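Local structure of lipocalin (Argas monolakensis, 3BRN) at residues 78-83 with 94-99; 14-19 with 50-55; 20-25 with 118-123; 29-34 with 131-136; 37-42 with 150-155. The protein binds serotonin inside its lipocalin barrel and probably serves the soft tick as a scavenger of biogenic amines. All blocks are in the same frame, centred on the assembly; numbering follows the deposited sequence.

Overall arrangement
All five contacts belong to one lipocalin barrel with serotonin inside. Contacts 1 and 2 lie side by side, centres about 9 Å apart, where helix 15-20 packs against the rim formed by the 78-81 turn. Contact 3 brings the loop after that helix to strand 115-120; contacts 2 and 3 both touch serotonin. Contact 4 sets helix 131-140 on the outside of strand 26-32, the sheet neighbour of strand 115-120, and contact 5 ties the C-terminal tail to the loop following strand 26-32. Contacts 1 and 5 stand on opposite sides of the chain's centre, about 23 Å apart between centres. In contacts 3 to 5 early segments meet late ones, whereas contacts 1 and 2 join segments nearer in sequence.

Contact 1 (78-83 with 94-99); sequences NGDKIE and TTTVLF
Lys81 and Thr96 run alongside each other, pointing the same way from neighbouring strands, and the ammonium NZ of Lys81 donates to OG1 of Thr96 at 2.8 Å. A bend at chi2 (-60°) brings the lysine chain toward the neighbouring strand, where CD packs on CG2 of Thr94. Farther along the same face, OG1 of Thr94 is modelled against OE1 of Glu83, too short for the details of that bond to be trusted. Strands 81-83 and 94-97 are antiparallel neighbours in the lipocalin barrel, the first entered through a type II' turn from Asn78 to Lys81. Ile82 and Thr95 form the hydrogen-bonded pair, each N reaching the other's O at 2.7 Å, and Val97 N adds a nearly straight bond to Asp80 O (2.9 Å, 170°). On the face turned inward, Ile82 CD1 meets Val97 CG2 at 3.8 Å; Ile82 also touches serotonin. At the turn, one water donates to both Asp80 OD2 and Val97 O.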
# COMPACT_ATOMS: atom_id res chain seq x y z
N ASN A 78 1.87 -3.35 14.44
CA ASN A 78 1.73 -2.75 15.77
C ASN A 78 1.36 -1.26 15.66
O ASN A 78 2.07 -0.50 15.03
CB ASN A 78 3.03 -2.91 16.57
CG ASN A 78 3.43 -4.37 16.79
OD1 ASN A 78 2.85 -4.99 17.82
ND2 ASN A 78 4.29 -4.90 16.10
N GLY A 79 0.30 -0.84 16.35
CA GLY A 79 -0.11 0.57 16.28
C GLY A 79 -0.25 0.93 14.81
O GLY A 79 -0.72 0.12 14.03
N ASP A 80 0.35 2.04 14.40
CA ASP A 80 0.33 2.43 12.99
C ASP A 80 1.52 1.94 12.17
O ASP A 80 1.73 2.40 11.04
CB ASP A 80 0.18 3.96 12.85
CG ASP A 80 1.34 4.73 13.45
OD1 ASP A 80 2.22 4.09 14.07
OD2 ASP A 80 1.36 5.98 13.34
N LYS A 81 2.23 0.94 12.68
CA LYS A 81 3.42 0.43 11.99
C LYS A 81 3.20 -0.89 11.26
O LYS A 81 2.71 -1.86 11.83
CB LYS A 81 4.59 0.26 12.97
CG LYS A 81 4.97 1.52 13.72
CD LYS A 81 5.38 2.62 12.76
CE LYS A 81 5.54 3.94 13.53
NZ LYS A 81 6.28 4.94 12.71
N ILE A 82 3.57 -0.91 9.98
CA ILE A 82 3.65 -2.13 9.19
C ILE A 82 5.13 -2.44 8.99
O ILE A 82 5.85 -1.66 8.36
CB ILE A 82 2.99 -1.97 7.80
CG1 ILE A 82 1.48 -1.70 7.95
CG2 ILE A 82 3.21 -3.22 6.91
CD1 ILE A 82 0.81 -1.25 6.65
N GLU A 83 5.60 -3.48 9.67
CA GLU A 83 7.02 -3.82 9.64
C GLU A 83 7.25 -5.03 8.75
O GLU A 83 6.71 -6.10 9.00
CB GLU A 83 7.53 -4.12 11.05
CG GLU A 83 8.99 -4.52 11.09
CD GLU A 83 9.93 -3.38 10.70
OE1 GLU A 83 9.63 -2.23 11.07
OE2 GLU A 83 10.96 -3.65 10.07
N THR A 94 10.18 -0.35 7.96
CA THR A 94 8.98 0.15 8.62
C THR A 94 8.14 1.08 7.74
O THR A 94 8.59 2.15 7.34
CB THR A 94 9.33 0.84 9.95
OG1 THR A 94 10.18 -0.02 10.72
CG2 THR A 94 8.07 1.15 10.75
N THR A 95 6.93 0.65 7.44
CA THR A 95 5.96 1.51 6.76
C THR A 95 4.96 2.03 7.80
O THR A 95 4.46 1.27 8.61
CB THR A 95 5.22 0.68 5.70
OG1 THR A 95 6.11 0.37 4.63
CG2 THR A 95 4.00 1.42 5.18
N THR A 96 4.66 3.33 7.76
CA THR A 96 3.73 3.92 8.72
C THR A 96 2.43 4.30 8.00
O THR A 96 2.47 4.97 6.97
CB THR A 96 4.31 5.21 9.38
OG1 THR A 96 5.59 4.91 9.95
CG2 THR A 96 3.39 5.75 10.49
N VAL A 97 1.30 3.95 8.59
CA VAL A 97 0.02 4.32 8.01
C VAL A 97 -0.35 5.74 8.43
O VAL A 97 -0.56 5.99 9.61
CB VAL A 97 -1.09 3.35 8.43
CG1 VAL A 97 -2.36 3.63 7.63
CG2 VAL A 97 -0.64 1.89 8.23
N LEU A 98 -0.34 6.68 7.49
CA LEU A 98 -0.66 8.07 7.81
C LEU A 98 -2.16 8.27 7.72
O LEU A 98 -2.71 9.18 8.33
CB LEU A 98 0.04 9.01 6.83
CG LEU A 98 1.56 8.83 6.76
CD1 LEU A 98 2.11 9.83 5.79
CD2 LEU A 98 2.17 9.00 8.17
N PHE A 99 -2.80 7.49 6.86
CA PHE A 99 -4.25 7.53 6.72
C PHE A 99 -4.75 6.28 6.01
O PHE A 99 -4.08 5.72 5.16
CB PHE A 99 -4.69 8.79 5.95
CG PHE A 99 -6.15 8.81 5.61
CD1 PHE A 99 -7.09 9.31 6.50
CD2 PHE A 99 -6.59 8.33 4.39
CE1 PHE A 99 -8.44 9.31 6.19
CE2 PHE A 99 -7.94 8.31 4.08
CZ PHE A 99 -8.86 8.82 4.98
O HOH W 1 -0.24 7.20 11.83

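Contact 2 (14-19 with 50-55); sequences QAYKSV and LSEGQS. With SRO (serotonin), chain C.
The ring of Tyr16 lies against the backbone of Leu50, Ser51 and Glu52, with Ser51 C and Glu52 N over one face and CG of Lys17 on the opposite one. Its CD2 comes within 3.3 Å of Leu50 O. The carboxylate of Glu52 stands steeply to the ring, the two planes 72° apart, and brings OE1 to 3.4 Å from Tyr16 CD1. One turn further along the helix, Val19 CG1 packs on Leu50 CD1 at 3.7 Å.

A water joins the two segments at the start of the helix, accepting from Tyr16 N and donating to Glu52 OE1 at 2.7 Å. Glu52 extends CG anti to its own N (chi1 178°) and then bends at chi2; its other oxygen, OE2, accepts a hydrogen bond from Gly79 N. Residues Ser51 to Gln54 form a type II turn. On the ligand side, Ser18 O accepts the serotonin amine NZ at 2.8 Å, and Asp106 OD2 gives that amine a second bond. Helix 15-20 thus lines the pocket of this lipocalin barrel, resting on Val77 of strand 67-78 and Ile82 of strand 81-85, with loop 50-55 along its outer flank.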
# COMPACT_ATOMS: atom_id res chain seq x y z
N GLN A 14 -4.82 2.16 12.49
CA GLN A 14 -4.41 0.83 12.94
C GLN A 14 -3.91 -0.02 11.78
O GLN A 14 -4.67 -0.34 10.87
CB GLN A 14 -5.59 0.14 13.64
CG GLN A 14 -6.11 0.90 14.83
CD GLN A 14 -7.41 0.32 15.37
OE1 GLN A 14 -8.48 0.59 14.83
NE2 GLN A 14 -7.31 -0.43 16.46
N ALA A 15 -2.61 -0.33 11.80
CA ALA A 15 -1.96 -1.15 10.81
C ALA A 15 -2.61 -2.50 10.48
O ALA A 15 -2.70 -2.86 9.31
CB ALA A 15 -0.48 -1.32 11.13
N TYR A 16 -3.03 -3.27 11.47
CA TYR A 16 -3.67 -4.54 11.14
C TYR A 16 -4.95 -4.33 10.30
O TYR A 16 -5.18 -5.05 9.34
CB TYR A 16 -3.92 -5.42 12.38
CG TYR A 16 -5.14 -5.04 13.17
CD1 TYR A 16 -5.06 -4.12 14.20
CD2 TYR A 16 -6.34 -5.72 12.99
CE1 TYR A 16 -6.15 -3.83 14.97
CE2 TYR A 16 -7.44 -5.43 13.75
CZ TYR A 16 -7.34 -4.47 14.74
OH TYR A 16 -8.44 -4.13 15.49
N LYS A 17 -5.72 -3.28 10.60
CA LYS A 17 -6.90 -2.96 9.81
C LYS A 17 -6.55 -2.48 8.40
O LYS A 17 -7.26 -2.78 7.44
CB LYS A 17 -7.77 -1.92 10.52
CG LYS A 17 -8.62 -2.48 11.64
CD LYS A 17 -8.81 -1.47 12.73
CE LYS A 17 -9.89 -1.90 13.70
NZ LYS A 17 -11.23 -1.43 13.25
N SER A 18 -5.48 -1.70 8.26
CA SER A 18 -5.01 -1.31 6.95
C SER A 18 -4.58 -2.53 6.12
O SER A 18 -4.92 -2.67 4.94
CB SER A 18 -3.84 -0.32 7.08
OG SER A 18 -3.28 -0.08 5.80
N VAL A 19 -3.76 -3.39 6.72
CA VAL A 19 -3.22 -4.55 6.02
C VAL A 19 -4.31 -5.58 5.66
O VAL A 19 -4.26 -6.20 4.61
CB VAL A 19 -2.11 -5.22 6.85
CG1 VAL A 19 -1.67 -6.55 6.23
CG2 VAL A 19 -0.93 -4.26 7.06
N LEU A 50 -5.35 -10.69 10.19
CA LEU A 50 -4.40 -10.19 11.18
C LEU A 50 -5.15 -9.50 12.30
O LEU A 50 -6.18 -8.85 12.07
CB LEU A 50 -3.47 -9.16 10.53
CG LEU A 50 -2.12 -9.62 9.99
CD1 LEU A 50 -1.38 -8.42 9.36
CD2 LEU A 50 -1.31 -10.24 11.11
N SER A 51 -4.66 -9.67 13.52
CA SER A 51 -5.12 -8.91 14.67
C SER A 51 -3.87 -8.20 15.18
O SER A 51 -2.79 -8.43 14.68
CB SER A 51 -5.71 -9.83 15.74
OG SER A 51 -4.80 -10.86 16.08
N GLU A 52 -4.04 -7.34 16.18
CA GLU A 52 -2.94 -6.49 16.66
C GLU A 52 -1.72 -7.27 17.13
O GLU A 52 -1.83 -8.20 17.93
CB GLU A 52 -3.45 -5.59 17.80
CG GLU A 52 -2.39 -4.70 18.42
CD GLU A 52 -1.97 -3.58 17.49
OE1 GLU A 52 -2.62 -3.44 16.43
OE2 GLU A 52 -1.00 -2.87 17.80
N GLY A 53 -0.54 -6.79 16.74
CA GLY A 53 0.73 -7.38 17.19
C GLY A 53 1.21 -8.65 16.50
O GLY A 53 2.28 -9.17 16.81
N GLN A 54 0.42 -9.16 15.56
CA GLN A 54 0.74 -10.44 14.93
C GLN A 54 1.66 -10.30 13.73
O GLN A 54 1.82 -9.21 13.17
CB GLN A 54 -0.54 -11.18 14.52
CG GLN A 54 -1.37 -11.65 15.69
CD GLN A 54 -2.59 -12.44 15.26
OE1 GLN A 54 -3.11 -12.13 14.08
NE2 GLN A 54 -3.05 -13.32 15.98
N SER A 55 2.36 -11.39 13.42
CA SER A 55 3.19 -11.51 12.22
C SER A 55 2.55 -12.52 11.31
O SER A 55 1.89 -13.45 11.78
CB SER A 55 4.60 -11.97 12.58
OG SER A 55 5.30 -10.97 13.30
OH SRO C . 1.28 -6.33 3.71
CZ3 SRO C . 1.66 -5.05 3.42
CH2 SRO C . 3.01 -4.72 3.58
CZ2 SRO C . 3.48 -3.47 3.19
CE2 SRO C . 2.55 -2.56 2.71
NE1 SRO C . 2.60 -1.27 2.30
CD1 SRO C . 1.37 -0.87 1.90
CG SRO C . 0.48 -1.93 2.09
CD2 SRO C . 1.23 -2.98 2.62
CE3 SRO C . 0.82 -4.17 2.96
CB SRO C . -1.00 -1.90 1.82
CA SRO C . -1.80 -2.01 3.13
NZ SRO C . -3.22 -2.15 2.81
O HOH W 2 -1.85 -2.34 14.14

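Contact 3 (20-25 with 118-123). With SRO (serotonin), chain C.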
# COMPACT_ATOMS: atom_id res chain seq x y z
N ASN A 20 -5.30 -5.75 6.50
CA ASN A 20 -6.44 -6.56 6.13
C ASN A 20 -7.34 -5.95 5.11
O ASN A 20 -7.90 -6.62 4.32
CB ASN A 20 -7.28 -6.87 7.35
CG ASN A 20 -6.63 -7.81 8.27
OD1 ASN A 20 -5.88 -8.65 7.90
ND2 ASN A 20 -6.97 -7.68 9.51
N GLY A 21 -7.53 -4.65 5.18
CA GLY A 21 -8.33 -3.93 4.21
C GLY A 21 -9.75 -4.45 4.14
O GLY A 21 -10.30 -4.91 5.14
N PRO A 22 -10.30 -4.55 2.92
CA PRO A 22 -11.70 -4.94 2.75
C PRO A 22 -11.90 -6.41 3.09
O PRO A 22 -13.04 -6.88 3.15
CB PRO A 22 -11.92 -4.73 1.25
CG PRO A 22 -10.60 -5.03 0.64
CD PRO A 22 -9.57 -4.54 1.64
N GLY A 23 -10.80 -7.14 3.29
CA GLY A 23 -10.87 -8.56 3.60
C GLY A 23 -10.76 -9.46 2.38
O GLY A 23 -11.14 -10.64 2.42
N ASN A 24 -10.23 -8.92 1.29
CA ASN A 24 -10.07 -9.66 0.04
C ASN A 24 -9.14 -8.89 -0.90
O ASN A 24 -8.81 -7.73 -0.62
CB ASN A 24 -11.43 -9.88 -0.64
CG ASN A 24 -12.03 -8.59 -1.18
OD1 ASN A 24 -11.66 -8.12 -2.25
ND2 ASN A 24 -13.02 -8.06 -0.47
N GLY A 25 -8.68 -9.56 -1.95
CA GLY A 25 -7.88 -8.91 -3.00
C GLY A 25 -6.51 -8.41 -2.57
O GLY A 25 -5.75 -9.12 -1.89
N TRP A 118 -1.50 3.73 -1.82
CA TRP A 118 -1.83 2.38 -2.20
C TRP A 118 -3.31 2.28 -2.42
O TRP A 118 -4.06 2.82 -1.68
CB TRP A 118 -1.36 1.40 -1.15
CG TRP A 118 0.07 1.28 -0.95
CD1 TRP A 118 0.84 2.11 -0.27
CD2 TRP A 118 0.91 0.26 -1.44
NE1 TRP A 118 2.12 1.69 -0.27
CE2 TRP A 118 2.20 0.55 -1.01
CE3 TRP A 118 0.72 -0.87 -2.21
CZ2 TRP A 118 3.26 -0.27 -1.28
CZ3 TRP A 118 1.78 -1.66 -2.49
CH2 TRP A 118 3.03 -1.37 -2.03
N VAL A 119 -3.74 1.61 -3.48
CA VAL A 119 -5.17 1.51 -3.79
C VAL A 119 -5.58 0.06 -4.04
O VAL A 119 -4.88 -0.69 -4.72
CB VAL A 119 -5.58 2.40 -4.99
CG1 VAL A 119 -7.11 2.43 -5.14
CG2 VAL A 119 -5.05 3.81 -4.81
N HIS A 120 -6.67 -0.34 -3.38
CA HIS A 120 -7.21 -1.69 -3.50
C HIS A 120 -7.61 -2.02 -4.95
O HIS A 120 -8.11 -1.15 -5.66
CB HIS A 120 -8.42 -1.84 -2.58
CG HIS A 120 -8.88 -3.25 -2.40
ND1 HIS A 120 -9.92 -3.79 -3.12
CD2 HIS A 120 -8.38 -4.26 -1.65
CE1 HIS A 120 -10.04 -5.07 -2.83
NE2 HIS A 120 -9.11 -5.38 -1.94
N SER A 121 -7.39 -3.26 -5.36
CA SER A 121 -7.75 -3.70 -6.71
C SER A 121 -9.20 -3.37 -7.11
O SER A 121 -9.47 -3.04 -8.26
CB SER A 121 -7.47 -5.19 -6.89
OG SER A 121 -7.94 -5.92 -5.76
N SER A 122 -10.12 -3.39 -6.15
CA SER A 122 -11.49 -3.00 -6.44
C SER A 122 -11.67 -1.53 -6.83
O SER A 122 -12.64 -1.18 -7.49
CB SER A 122 -12.42 -3.36 -5.28
OG SER A 122 -12.19 -2.53 -4.16
N ALA A 123 -10.74 -0.66 -6.43
CA ALA A 123 -10.93 0.77 -6.63
C ALA A 123 -9.90 1.40 -7.56
O ALA A 123 -9.97 2.59 -7.84
CB ALA A 123 -10.96 1.51 -5.29
OH SRO C . 1.28 -6.33 3.71
CZ3 SRO C . 1.66 -5.05 3.42
CH2 SRO C . 3.01 -4.72 3.58
CZ2 SRO C . 3.48 -3.47 3.19
CE2 SRO C . 2.55 -2.56 2.71
NE1 SRO C . 2.60 -1.27 2.30
CD1 SRO C . 1.37 -0.87 1.90
CG SRO C . 0.48 -1.93 2.09
CD2 SRO C . 1.23 -2.98 2.62
CE3 SRO C . 0.82 -4.17 2.96
CB SRO C . -1.00 -1.90 1.82
CA SRO C . -1.80 -2.01 3.13
NZ SRO C . -3.22 -2.15 2.81
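The imidazole of His120 fastens the 20-25 loop to the end of strand 115-120, in the part of the lipocalin barrel where the chain leaves helix 15-20 and enters strand 26-32. Its hydrogen bonding uses both ring nitrogens. NE2 donates to Asn24 O at 2.7 Å, an almost straight bond (170°) that lies close to the imidazole plane but reaches the carbonyl from above the carbonyl's own plane. ND1 shares a hydrogen bond of 2.8 Å with Ser122 OG, and together the two bonds should hold the ring's rotation.

Packing against the ring comes from Pro22, whose CG makes a CH-pi contact 3.4 Å from the imidazole centroid, over the face and nearest NE2. Ser121 OG lies beyond the opposite face. The amide of Asn24 stands almost perpendicular to the ring (86°), Asn24 OD1 beside His120 CE1 at 3.5 Å. Edge-to-face contact with Tyr27, a pocket residue, links His120 to the binding site as well.

The loop opens with a type II' turn from Asn20 to Gly23, closed by a hydrogen bond from Gly23 N to Asn20 O.

Ligand contact belongs to Trp118, two residues earlier on the same strand. Its NE1 is hydrogen-bonded to Glu116 OE1, and one face of its ring carries serotonin, with CD1 of the ligand centred above it and 3.3 Å from Trp118 CE2.

Contact 4 (29-34 with 131-136); sequences LRKTTK and CCDTKF
Phe136 lays the far end of its ring against the aliphatic part of Lys31, with CZ 3.8 Å from Lys31 CB and CE2 3.9 Å from Lys31 CD. Thr33 CG2 approaches the same end of the ring, CZ again being the nearest atom, at 4.3 Å. The phenyl group gets there because CG stands anti to the backbone N (chi1 176°), carrying the ring from the helix toward the strand.

Beyond the hydrophobic part of the contact, the lysine chain continues extended past CG and ends at Asp133, one helical turn before Phe136. There NZ forms a salt bridge with Asp133 OD1 at 3.2 Å, meeting the oxygen on its syn side but 30° out of the carboxylate plane. The other oxygen, OD2, is taken by Tyr129 N, which probably steadies the carboxylate for the lysine. Thr32 turns its side chain away from the helix and forms an ST turn, OG1 accepting from Lys34 N at 3.0 Å.

Two disulfides anchor the helix near its start, Cys131 to Cys7 and Cys132 to Cys105. Strand 29-32 and helix 131-136 run in roughly the same direction, 25° apart. A C-terminal helix packed on the outside of the barrel is characteristic of the lipocalin fold.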
# COMPACT_ATOMS: atom_id res chain seq x y z
N LEU A 29 0.55 -0.21 -5.69
CA LEU A 29 1.20 1.04 -5.31
C LEU A 29 0.86 2.00 -6.44
O LEU A 29 1.28 1.77 -7.57
CB LEU A 29 2.71 0.88 -5.18
CG LEU A 29 3.54 2.17 -4.98
CD1 LEU A 29 3.05 2.87 -3.72
CD2 LEU A 29 4.99 1.77 -4.79
N ARG A 30 -0.07 2.93 -6.17
CA ARG A 30 -0.61 3.82 -7.19
C ARG A 30 0.29 5.02 -7.48
O ARG A 30 0.49 5.39 -8.64
CB ARG A 30 -2.03 4.27 -6.80
CG ARG A 30 -2.69 5.27 -7.76
CD ARG A 30 -2.84 4.73 -9.19
NE ARG A 30 -3.39 5.75 -10.09
CZ ARG A 30 -2.70 6.77 -10.58
NH1 ARG A 30 -1.41 6.91 -10.31
NH2 ARG A 30 -3.29 7.65 -11.37
N LYS A 31 0.73 5.70 -6.42
CA LYS A 31 1.64 6.85 -6.59
C LYS A 31 2.68 6.78 -5.49
O LYS A 31 2.35 6.44 -4.36
CB LYS A 31 0.89 8.18 -6.45
CG LYS A 31 -0.30 8.37 -7.40
CD LYS A 31 -0.91 9.75 -7.24
CE LYS A 31 -2.13 9.93 -8.13
NZ LYS A 31 -3.02 11.00 -7.61
N THR A 32 3.88 7.31 -5.76
CA THR A 32 4.92 7.41 -4.74
C THR A 32 5.81 8.63 -5.01
O THR A 32 5.88 9.12 -6.14
CB THR A 32 5.77 6.10 -4.66
OG1 THR A 32 6.81 6.24 -3.68
CG2 THR A 32 6.42 5.75 -6.01
N THR A 33 6.41 9.18 -3.95
CA THR A 33 7.42 10.22 -4.11
C THR A 33 8.81 9.62 -4.27
O THR A 33 9.80 10.35 -4.34
CB THR A 33 7.42 11.24 -2.93
OG1 THR A 33 7.66 10.54 -1.71
CG2 THR A 33 6.05 11.97 -2.86
N LYS A 34 8.92 8.29 -4.23
CA LYS A 34 10.22 7.68 -4.49
C LYS A 34 10.31 7.29 -5.97
O LYS A 34 9.43 6.58 -6.47
CB LYS A 34 10.41 6.44 -3.60
CG LYS A 34 11.61 5.57 -3.98
CD LYS A 34 11.80 4.44 -2.97
CE LYS A 34 12.66 3.31 -3.54
NZ LYS A 34 12.74 2.14 -2.61
N CYS A 131 -10.63 10.60 -0.35
CA CYS A 131 -9.90 11.17 0.78
C CYS A 131 -8.42 10.85 0.75
O CYS A 131 -7.63 11.55 1.35
CB CYS A 131 -10.51 10.71 2.10
SG CYS A 131 -11.99 11.65 2.50
N CYS A 132 -8.06 9.74 0.12
CA CYS A 132 -6.66 9.38 0.04
C CYS A 132 -5.91 10.30 -0.90
O CYS A 132 -4.74 10.54 -0.69
CB CYS A 132 -6.46 7.93 -0.38
SG CYS A 132 -6.89 6.76 0.90
N ASP A 133 -6.57 10.72 -1.94
CA ASP A 133 -5.96 11.64 -2.86
C ASP A 133 -5.69 12.94 -2.12
O ASP A 133 -4.65 13.49 -2.21
CB ASP A 133 -6.86 11.89 -4.05
CG ASP A 133 -6.43 11.14 -5.28
OD1 ASP A 133 -5.26 10.82 -5.40
OD2 ASP A 133 -7.28 10.90 -6.13
N THR A 134 -6.66 13.41 -1.38
CA THR A 134 -6.49 14.63 -0.61
C THR A 134 -5.33 14.52 0.38
O THR A 134 -4.63 15.50 0.64
CB THR A 134 -7.78 15.01 0.15
OG1 THR A 134 -8.86 15.14 -0.78
CG2 THR A 134 -7.59 16.32 0.89
N LYS A 135 -5.20 13.37 1.03
CA LYS A 135 -4.18 13.21 2.06
C LYS A 135 -2.81 13.09 1.42
O LYS A 135 -1.82 13.65 1.90
CB LYS A 135 -4.48 11.97 2.92
CG LYS A 135 -3.39 11.60 3.92
CD LYS A 135 -3.37 12.56 5.11
CE LYS A 135 -2.20 12.23 6.04
NZ LYS A 135 -2.29 13.08 7.27
N PHE A 136 -2.74 12.31 0.34
CA PHE A 136 -1.47 12.11 -0.35
C PHE A 136 -0.95 13.45 -0.89
O PHE A 136 0.24 13.78 -0.71
CB PHE A 136 -1.62 11.06 -1.47
CG PHE A 136 -0.37 10.86 -2.29
CD1 PHE A 136 0.70 10.15 -1.77
CD2 PHE A 136 -0.23 11.49 -3.52
CE1 PHE A 136 1.89 10.01 -2.49
CE2 PHE A 136 0.96 11.36 -4.25
CZ PHE A 136 2.02 10.61 -3.71

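Contact 5 (37-42 with 150-155)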
# COMPACT_ATOMS: atom_id res chain seq x y z
N THR A 37 10.66 2.96 -8.76
CA THR A 37 9.97 1.78 -8.26
C THR A 37 9.39 0.91 -9.40
O THR A 37 9.00 1.43 -10.45
CB THR A 37 8.92 2.11 -7.16
OG1 THR A 37 7.85 2.89 -7.71
CG2 THR A 37 9.58 2.93 -6.06
N PRO A 38 9.42 -0.42 -9.23
CA PRO A 38 8.95 -1.32 -10.29
C PRO A 38 7.50 -1.03 -10.69
O PRO A 38 6.67 -0.75 -9.82
CB PRO A 38 9.06 -2.71 -9.65
CG PRO A 38 9.97 -2.54 -8.48
CD PRO A 38 9.78 -1.14 -8.00
N GLU A 39 7.22 -1.02 -11.99
CA GLU A 39 5.86 -0.84 -12.50
C GLU A 39 4.94 -1.91 -11.92
O GLU A 39 5.37 -3.05 -11.71
CB GLU A 39 5.85 -0.94 -14.04
CG GLU A 39 6.68 -2.12 -14.56
CD GLU A 39 6.50 -2.43 -16.06
OE1 GLU A 39 6.10 -1.54 -16.86
OE2 GLU A 39 6.81 -3.58 -16.44
N CYS A 40 3.70 -1.53 -11.61
CA CYS A 40 2.66 -2.47 -11.16
C CYS A 40 2.98 -3.19 -9.87
O CYS A 40 2.51 -4.32 -9.65
CB CYS A 40 2.31 -3.48 -12.26
SG CYS A 40 2.07 -2.78 -13.92
N ALA A 41 3.73 -2.53 -8.99
CA ALA A 41 4.08 -3.09 -7.69
C ALA A 41 2.81 -3.27 -6.86
O ALA A 41 1.91 -2.44 -6.93
CB ALA A 41 5.08 -2.18 -6.96
N TYR A 42 2.68 -4.40 -6.17
CA TYR A 42 1.46 -4.67 -5.41
C TYR A 42 1.73 -5.61 -4.24
O TYR A 42 2.81 -6.17 -4.12
CB TYR A 42 0.41 -5.34 -6.31
CG TYR A 42 0.72 -6.81 -6.58
CD1 TYR A 42 1.58 -7.18 -7.62
CD2 TYR A 42 0.20 -7.82 -5.76
CE1 TYR A 42 1.91 -8.51 -7.83
CE2 TYR A 42 0.54 -9.17 -5.97
CZ TYR A 42 1.42 -9.50 -6.99
OH TYR A 42 1.77 -10.81 -7.23
N GLN A 150 -0.40 1.66 -13.91
CA GLN A 150 -0.92 2.11 -15.19
C GLN A 150 -2.02 1.16 -15.62
O GLN A 150 -2.06 0.02 -15.18
CB GLN A 150 0.19 2.14 -16.25
CG GLN A 150 1.12 3.32 -16.12
CD GLN A 150 0.37 4.62 -15.97
OE1 GLN A 150 -0.48 4.93 -16.94
NE2 GLN A 150 0.46 5.29 -14.94
N THR A 151 -2.96 1.67 -16.38
CA THR A 151 -4.11 0.90 -16.83
C THR A 151 -3.74 -0.41 -17.54
O THR A 151 -4.55 -1.34 -17.60
CB THR A 151 -5.01 1.76 -17.72
OG1 THR A 151 -6.20 1.05 -18.03
CG2 THR A 151 -4.29 2.14 -18.99
N TYR A 152 -2.50 -0.49 -18.05
CA TYR A 152 -2.01 -1.70 -18.72
C TYR A 152 -1.53 -2.76 -17.74
O TYR A 152 -1.16 -3.86 -18.15
CB TYR A 152 -0.87 -1.36 -19.69
CG TYR A 152 0.44 -1.01 -18.99
CD1 TYR A 152 0.84 0.31 -18.85
CD2 TYR A 152 1.23 -2.00 -18.42
CE1 TYR A 152 2.01 0.64 -18.18
CE2 TYR A 152 2.39 -1.68 -17.72
CZ TYR A 152 2.78 -0.36 -17.61
OH TYR A 152 3.95 -0.04 -16.94
N CYS A 153 -1.45 -2.42 -16.45
CA CYS A 153 -1.04 -3.39 -15.44
C CYS A 153 -1.99 -4.59 -15.40
O CYS A 153 -3.21 -4.41 -15.37
CB CYS A 153 -1.00 -2.73 -14.04
SG CYS A 153 0.40 -1.59 -13.75
N PRO A 154 -1.45 -5.81 -15.36
CA PRO A 154 -2.36 -6.95 -15.25
C PRO A 154 -3.17 -6.90 -13.95
O PRO A 154 -2.87 -6.08 -13.07
CB PRO A 154 -1.42 -8.17 -15.24
CG PRO A 154 -0.12 -7.67 -15.79
CD PRO A 154 -0.04 -6.23 -15.36
N PRO A 155 -4.27 -7.67 -13.87
CA PRO A 155 -5.05 -7.78 -12.64
C PRO A 155 -4.23 -8.52 -11.59
O PRO A 155 -3.25 -9.18 -11.94
CB PRO A 155 -6.25 -8.64 -13.06
CG PRO A 155 -6.28 -8.58 -14.55
CD PRO A 155 -4.85 -8.47 -14.96
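Glu39 reaches first across the contact, its chain extended beyond CG to bring OE1 to the hydroxyl of Tyr152. Tyr152 OH donates to that oxygen at 2.6 Å, coming from above the carboxylate plane, while the ring and carboxylate planes are 53° apart. The phenol itself is swung toward the glutamate by a chi1 of 73°, which sets CG between its backbone N and carbonyl carbon. Cys40 follows, joined to Cys153 by a disulfide of 2.1 Å between the SG atoms, with a chi3 of -87°. This covalent link ties the C-terminal tail of the lipocalin to the loop between barrel strands 26-32 and 42-44. Each end is presented by a beta turn, type II from Pro38 to Ala41 and type I from Gln150 to Cys153, the latter closed by Cys153 N on Gln150 O. Cys40 SG also makes an oblique sulfur-aromatic contact with the Tyr152 ring, 4.0 Å from Tyr152 CE2, and has Pro154 CD at 4.3 Å. Past the disulfide, Ala41 pairs by backbone with Leu29 of strand 26-32.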